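PDB 3QH4: esterase LipW, which probably hydrolyses ester bonds as a mycobacterial member of the alpha/beta hydrolase fold, with strict substrate selectivity. Local coordinates for residues 104-107 / 108-112; 297-300 / 301-304; 213-216 / 217-220. One frame throughout, in Å; residues are numbered along the deposited sequence. Where two conformers were deposited one is given.

In the fold
All three contacts are local: each joins residues three to five positions apart at the start of a helix, so none closes a long loop; they follow one another along the chain without nesting or crossing. First comes contact 1, on helix 105-115, the helix between strands 85-91 and 118-122. Contact 3 follows, where the loop after helix 203-207 turns into helix 216-227. Contact 2 is last, at the head of helix 298-315. In space contacts 1 and 2 meet, their centres about 13 Å apart: F304 packs on E110 and Q107, joining helix 298-315 to helix 105-115. Contact 3 stands apart, its centre about 24 Å from that of contact 1.

Contact 1: residues 104-107 / 108-112; sequences DHRQ and CLELA
From D104 to L111 the backbone makes the opening turns of helix 105-115, with successive i+4 bonds that run from C108 N to D104 O through to L111 N to Q107 O (2.9 Å). One turn apart, R106 and E110 form a salt bridge. R106 NE gives its N-H to E110 OE2 at 2.8 Å, nearly straight at 172° and in the guanidinium plane, and the carboxylate receives it on the lone pair facing away from OE1. The two planes are turned 45° apart. Water 1 spans the same pair, accepting from R106 NH2 and donating to E110 OE2 at 2.6 Å, while R113 and R114 take E110 OE1 and E296 holds R106 NH2. This helix is the connection of a beta-alpha-beta unit between strands 85-91 and 118-122. On its side facing helix 31-56, L109 CG sits over one face of the H105 ring, 4.3 Å from the centroid, a CH-pi contact. Hydrogen bonds between NE2 and T53 and between ND1 and Y78 hold the rotation of the ring. Q107 NE2 lies 3.5 Å from L111 CG and is hydrogen-bonded to Q307 OE1 of helix 298-315.

Contact 2: residues 297-300 / 301-304; sequences WTTS and QRLF
R302 folds back along the first turn of helix 298-315 to T298 and T299. Its guanidinium lies with one face over T298 O, which is 4.0 Å above the centre of the plane, and NH1 comes within 3.3 Å of T299 OG1. The side chains of T298 and R302 run side by side in the same direction, with T298 CB 4.0 Å from R302 NH2. Water 2 gathers the three polar ends: it is hydrogen-bonded to T298 OG1 at 2.8 Å and to T299 OG1 at 2.9 Å, and it accepts a weak bond from R302 NH1. A bend at chi3 (-75°) turns the guanidinium back toward these threonines.

One turn on, the F304 ring presents a face to S300 O, which lies 3.3 Å above its plane toward the rim. The same oxygen accepts the backbone N-H of F304, while Q301 NE2 meets the ring edge in plane.

Beneath these side chains the backbone bonds begin with Q301 N to W297 O (2.9 Å), W297 being the N-cap residue. The indole turns one face to T299 CB and reaches L18 and L19 of helix 17-20. Farther out, S300 OG is bonded to L294 O and Q301 NE2 to P295 O, tying the helix start to the loop just before it. Q301 OE1 accepts from R114, and F304 packs on Q107 and E110, so this turn is joined to helix 105-115; T299 and L303 rest on F283 of strand 278-283.

The two sides differ in chemistry: R302, on an exposed side of the helix, has a weak bond to a water and is only loosely tied to the threonines, whereas S300 and F304 are buried, with the serine hydroxyl satisfied by a main-chain carbonyl.

Contact 3: residues 213-216 / 217-220; sequences AFDG and EAAS
The F214 ring carries the CB of A218 over one face, 3.9 Å from its centroid and 19° off the normal, a CH-pi contact in which CZ makes the nearest approach at 3.7 Å. The methyl sits toward the rim, and beside it F214 CE2 lies 4.2 Å from A219 CB. F29 meets the ring edge-to-face, and I27 also touches it. The D215 carboxylate, the other flat group, has its two oxygens employed differently: OD1 turns inward to the helix backbone, and OD2 forms a salt bridge with R26.

This is the N-terminal cap of helix 216-227. D215 is the N-cap residue, and its OD1 takes the N-H of A218 at 2.8 Å, almost straight at 176° and met nearly along the C-O axis. CG is tucked between the backbone N and the carbonyl carbon (chi1 64°), a torsion that brings OD1 back over the first turn. E217 N lies 3.0 Å from the same oxygen. The main chain adds the bond from A219 N to D215 O at 3.0 Å, then the longer one from S220 N to G216 O at 3.2 Å.

In the conformer given, R26 also pairs with E217 OE1, which would be expected to offset the like charges of the two acids. F214 touches the probable Ser-His-Asp triad (S166, H288, D258), placing this capped turn beside the likely active site.

Contact 1: residues 104-107 / 108-112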
loop_
_atom_site.group_PDB
_atom_site.type_symbol
_atom_site.label_atom_id
_atom_site.label_comp_id
_atom_site.label_asym_id
_atom_site.label_seq_id
_atom_site.Cartn_x
_atom_site.Cartn_y
_atom_site.Cartn_z
ATOM N N ASP A 104 6.062 5.487 3.529
ATOM C CA ASP A 104 5.717 5.684 2.126
ATOM C C ASP A 104 5.474 7.166 1.852
ATOM O O ASP A 104 4.666 7.541 0.990
ATOM C CB ASP A 104 4.448 4.886 1.789
ATOM C CG ASP A 104 4.722 3.396 1.619
ATOM O OD1 ASP A 104 5.905 2.988 1.581
ATOM O OD2 ASP A 104 3.732 2.663 1.450
ATOM N N HIS A 105 6.173 8.021 2.599
ATOM C CA HIS A 105 6.045 9.488 2.386
ATOM C C HIS A 105 6.341 9.877 0.918
ATOM O O HIS A 105 5.595 10.658 0.340
ATOM C CB HIS A 105 6.981 10.182 3.377
ATOM C CG HIS A 105 6.937 11.682 3.361
ATOM N ND1 HIS A 105 5.861 12.410 3.834
ATOM C CD2 HIS A 105 7.882 12.586 3.017
ATOM C CE1 HIS A 105 6.132 13.702 3.731
ATOM N NE2 HIS A 105 7.357 13.836 3.255
ATOM N N ARG A 106 7.396 9.317 0.332
ATOM C CA ARG A 106 7.739 9.646 -1.056
ATOM C C ARG A 106 6.577 9.267 -1.983
ATOM O O ARG A 106 6.181 10.055 -2.835
ATOM C CB ARG A 106 9.023 8.944 -1.496
ATOM C CG ARG A 106 9.438 9.265 -2.945
ATOM C CD ARG A 106 9.749 10.747 -3.174
ATOM N NE ARG A 106 10.300 10.974 -4.524
ATOM C CZ ARG A 106 11.577 10.819 -4.861
ATOM N NH1 ARG A 106 12.487 10.394 -3.965
ATOM N NH2 ARG A 106 11.947 11.058 -6.125
ATOM N N GLN A 107 6.049 8.045 -1.825
ATOM C CA GLN A 107 4.925 7.604 -2.639
ATOM C C GLN A 107 3.748 8.577 -2.549
ATOM O O GLN A 107 3.115 8.890 -3.566
ATOM C CB GLN A 107 4.526 6.176 -2.219
ATOM C CG GLN A 107 3.154 5.624 -2.752
ATOM C CD GLN A 107 3.186 5.261 -4.255
ATOM O OE1 GLN A 107 3.305 4.083 -4.616
ATOM N NE2 GLN A 107 3.041 6.262 -5.115
ATOM N N CYS A 108 3.456 9.050 -1.328
ATOM C CA CYS A 108 2.321 9.948 -1.104
ATOM C C CYS A 108 2.568 11.275 -1.810
ATOM O O CYS A 108 1.641 11.822 -2.426
ATOM C CB CYS A 108 2.053 10.161 0.400
ATOM S SG CYS A 108 1.342 8.676 1.176
ATOM N N LEU A 109 3.795 11.791 -1.718
ATOM C CA LEU A 109 4.129 13.059 -2.353
ATOM C C LEU A 109 3.946 12.944 -3.865
ATOM O O LEU A 109 3.464 13.876 -4.532
ATOM C CB LEU A 109 5.570 13.488 -2.042
ATOM C CG LEU A 109 5.793 13.890 -0.574
ATOM C CD1 LEU A 109 7.297 13.899 -0.332
ATOM C CD2 LEU A 109 5.146 15.254 -0.215
ATOM N N GLU A 110 4.375 11.801 -4.396
ATOM C CA GLU A 110 4.292 11.567 -5.844
ATOM C C GLU A 110 2.854 11.484 -6.296
ATOM O O GLU A 110 2.485 12.102 -7.304
ATOM C CB GLU A 110 5.111 10.345 -6.280
ATOM C CG GLU A 110 6.631 10.473 -5.984
ATOM C CD GLU A 110 7.353 11.532 -6.798
ATOM O OE1 GLU A 110 6.855 11.960 -7.866
ATOM O OE2 GLU A 110 8.438 11.950 -6.350
ATOM N N LEU A 111 2.018 10.757 -5.547
ATOM C CA LEU A 111 0.592 10.667 -5.895
ATOM C C LEU A 111 -0.077 12.042 -5.871
ATOM O O LEU A 111 -0.759 12.419 -6.823
ATOM C CB LEU A 111 -0.152 9.730 -4.941
ATOM C CG LEU A 111 0.191 8.243 -5.017
ATOM C CD1 LEU A 111 -0.624 7.459 -3.984
ATOM C CD2 LEU A 111 -0.068 7.687 -6.425
ATOM N N ALA A 112 0.119 12.790 -4.783
ATOM C CA ALA A 112 -0.549 14.089 -4.633
ATOM C C ALA A 112 -0.202 15.008 -5.798
ATOM O O ALA A 112 -1.074 15.606 -6.417
ATOM C CB ALA A 112 -0.151 14.743 -3.298
HETATM O O HOH W 1 10.149 12.004 -8.307
#

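Contact 2: residues 297-300 / 301-304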
loop_
_atom_site.group_PDB
_atom_site.type_symbol
_atom_site.label_atom_id
_atom_site.label_comp_id
_atom_site.label_asym_id
_atom_site.label_seq_id
_atom_site.Cartn_x
_atom_site.Cartn_y
_atom_site.Cartn_z
ATOM N N TRP A 297 15.077 5.761 -9.991
ATOM C CA TRP A 297 15.304 4.880 -11.098
ATOM C C TRP A 297 14.213 5.091 -12.142
ATOM O O TRP A 297 13.074 5.338 -11.802
ATOM C CB TRP A 297 15.271 3.449 -10.553
ATOM C CG TRP A 297 15.453 2.312 -11.535
ATOM C CD1 TRP A 297 16.259 2.286 -12.647
ATOM C CD2 TRP A 297 14.908 1.007 -11.399
ATOM N NE1 TRP A 297 16.163 1.057 -13.257
ATOM C CE2 TRP A 297 15.354 0.250 -12.502
ATOM C CE3 TRP A 297 14.011 0.414 -10.478
ATOM C CZ2 TRP A 297 14.966 -1.078 -12.713
ATOM C CZ3 TRP A 297 13.629 -0.898 -10.676
ATOM C CH2 TRP A 297 14.109 -1.638 -11.806
ATOM N N THR A 298 14.576 5.013 -13.416
ATOM C CA THR A 298 13.583 5.204 -14.491
ATOM C C THR A 298 12.348 4.302 -14.271
ATOM O O THR A 298 11.229 4.717 -14.508
ATOM C CB THR A 298 14.185 4.955 -15.891
ATOM O OG1 THR A 298 15.018 3.786 -15.862
ATOM C CG2 THR A 298 15.027 6.145 -16.305
ATOM N N THR A 299 12.551 3.073 -13.814
ATOM C CA THR A 299 11.414 2.170 -13.613
ATOM C C THR A 299 10.476 2.639 -12.499
ATOM O O THR A 299 9.245 2.596 -12.658
ATOM C CB THR A 299 11.886 0.706 -13.393
ATOM O OG1 THR A 299 12.523 0.248 -14.591
ATOM C CG2 THR A 299 10.721 -0.209 -13.082
ATOM N N SER A 300 11.067 3.094 -11.391
ATOM C CA SER A 300 10.308 3.687 -10.298
ATOM C C SER A 300 9.578 4.929 -10.765
ATOM O O SER A 300 8.417 5.148 -10.419
ATOM C CB SER A 300 11.229 4.018 -9.117
ATOM O OG SER A 300 11.912 2.815 -8.732
ATOM N N GLN A 301 10.257 5.748 -11.569
ATOM C CA GLN A 301 9.601 6.943 -12.095
ATOM C C GLN A 301 8.448 6.617 -13.017
ATOM O O GLN A 301 7.414 7.298 -12.983
ATOM C CB GLN A 301 10.620 7.865 -12.782
ATOM C CG GLN A 301 11.616 8.483 -11.783
ATOM C CD GLN A 301 10.970 9.624 -10.961
ATOM O OE1 GLN A 301 10.405 10.571 -11.535
ATOM N NE2 GLN A 301 11.047 9.529 -9.633
ATOM N N ARG A 302 8.613 5.587 -13.844
ATOM C CA ARG A 302 7.501 5.145 -14.699
ATOM C C ARG A 302 6.316 4.660 -13.858
ATOM O O ARG A 302 5.166 4.889 -14.229
ATOM C CB ARG A 302 7.961 4.060 -15.680
ATOM C CG ARG A 302 8.779 4.625 -16.864
ATOM C CD ARG A 302 8.937 3.556 -17.974
ATOM N NE ARG A 302 9.919 2.548 -17.599
ATOM C CZ ARG A 302 11.211 2.604 -17.934
ATOM N NH1 ARG A 302 12.046 1.656 -17.521
ATOM N NH2 ARG A 302 11.672 3.625 -18.658
ATOM N N LEU A 303 6.596 3.971 -12.745
ATOM C CA LEU A 303 5.525 3.604 -11.804
ATOM C C LEU A 303 4.776 4.851 -11.307
ATOM O O LEU A 303 3.546 4.908 -11.407
ATOM C CB LEU A 303 6.096 2.791 -10.597
ATOM C CG LEU A 303 5.003 2.597 -9.516
ATOM C CD1 LEU A 303 3.995 1.551 -9.929
ATOM C CD2 LEU A 303 5.680 2.224 -8.175
ATOM N N PHE A 304 5.514 5.830 -10.769
ATOM C CA PHE A 304 4.900 7.060 -10.242
ATOM C C PHE A 304 4.062 7.765 -11.326
ATOM O O PHE A 304 2.978 8.252 -11.060
ATOM C CB PHE A 304 5.944 8.018 -9.667
ATOM C CG PHE A 304 6.741 7.456 -8.482
ATOM C CD1 PHE A 304 6.154 6.608 -7.535
ATOM C CD2 PHE A 304 8.074 7.814 -8.315
ATOM C CE1 PHE A 304 6.915 6.109 -6.455
ATOM C CE2 PHE A 304 8.840 7.333 -7.250
ATOM C CZ PHE A 304 8.250 6.496 -6.294
HETATM O O HOH W 2 14.557 1.066 -16.515
#

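Contact 3: residues 213-216 / 217-220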
loop_
_atom_site.group_PDB
_atom_site.type_symbol
_atom_site.label_atom_id
_atom_site.label_comp_id
_atom_site.label_asym_id
_atom_site.label_seq_id
_atom_site.Cartn_x
_atom_site.Cartn_y
_atom_site.Cartn_z
ATOM N N ALA A 213 14.702 -8.025 -0.094
ATOM C CA ALA A 213 13.693 -7.010 0.306
ATOM C C ALA A 213 12.422 -7.600 0.912
ATOM O O ALA A 213 12.048 -7.246 2.034
ATOM C CB ALA A 213 13.389 -6.013 -0.840
ATOM N N PHE A 214 11.781 -8.510 0.184
ATOM C CA PHE A 214 10.702 -9.316 0.746
ATOM C C PHE A 214 10.657 -10.615 -0.023
ATOM O O PHE A 214 11.022 -10.674 -1.206
ATOM C CB PHE A 214 9.331 -8.621 0.669
ATOM C CG PHE A 214 8.457 -8.911 1.880
ATOM C CD1 PHE A 214 8.651 -8.203 3.073
ATOM C CD2 PHE A 214 7.477 -9.899 1.821
ATOM C CE1 PHE A 214 7.849 -8.483 4.214
ATOM C CE2 PHE A 214 6.662 -10.191 2.929
ATOM C CZ PHE A 214 6.853 -9.503 4.127
ATOM N N ASP A 215 10.195 -11.669 0.643
ATOM C CA ASP A 215 10.225 -12.983 0.029
ATOM C C ASP A 215 9.087 -13.828 0.541
ATOM O O ASP A 215 8.278 -13.369 1.380
ATOM C CB ASP A 215 11.626 -13.651 0.196
ATOM C CG ASP A 215 11.991 -13.929 1.652
ATOM O OD1 ASP A 215 11.095 -14.366 2.405
ATOM O OD2 ASP A 215 13.187 -13.776 2.049
ATOM N N GLY A 216 8.997 -15.045 -0.008
ATOM C CA GLY A 216 7.889 -15.948 0.265
ATOM C C GLY A 216 7.887 -16.465 1.702
ATOM O O GLY A 216 6.815 -16.743 2.292
ATOM N N GLU A 217 9.079 -16.640 2.256
ATOM C CA GLU A 217 9.149 -17.072 3.649
ATOM C C GLU A 217 8.644 -15.980 4.588
ATOM O O GLU A 217 7.850 -16.265 5.506
ATOM C CB GLU A 217 10.544 -17.573 3.989
ATOM C CG GLU A 217 10.830 -18.815 3.187
ATOM C CD GLU A 217 12.187 -19.426 3.442
ATOM O OE1 GLU A 217 12.859 -19.067 4.435
ATOM O OE2 GLU A 217 12.570 -20.292 2.628
ATOM N N ALA A 218 9.059 -14.741 4.352
ATOM C CA ALA A 218 8.517 -13.614 5.110
ATOM C C ALA A 218 7.002 -13.484 4.924
ATOM O O ALA A 218 6.301 -13.114 5.852
ATOM C CB ALA A 218 9.215 -12.300 4.714
ATOM N N ALA A 219 6.500 -13.786 3.727
ATOM C CA ALA A 219 5.072 -13.630 3.472
ATOM C C ALA A 219 4.269 -14.608 4.353
ATOM O O ALA A 219 3.202 -14.252 4.896
ATOM C CB ALA A 219 4.783 -13.813 1.985
ATOM N N SER A 220 4.812 -15.811 4.539
ATOM C CA SER A 220 4.173 -16.787 5.413
ATOM C C SER A 220 4.109 -16.287 6.868
ATOM O O SER A 220 3.032 -16.340 7.512
ATOM C CB SER A 220 4.871 -18.135 5.349
ATOM O OG SER A 220 4.291 -18.994 6.320
#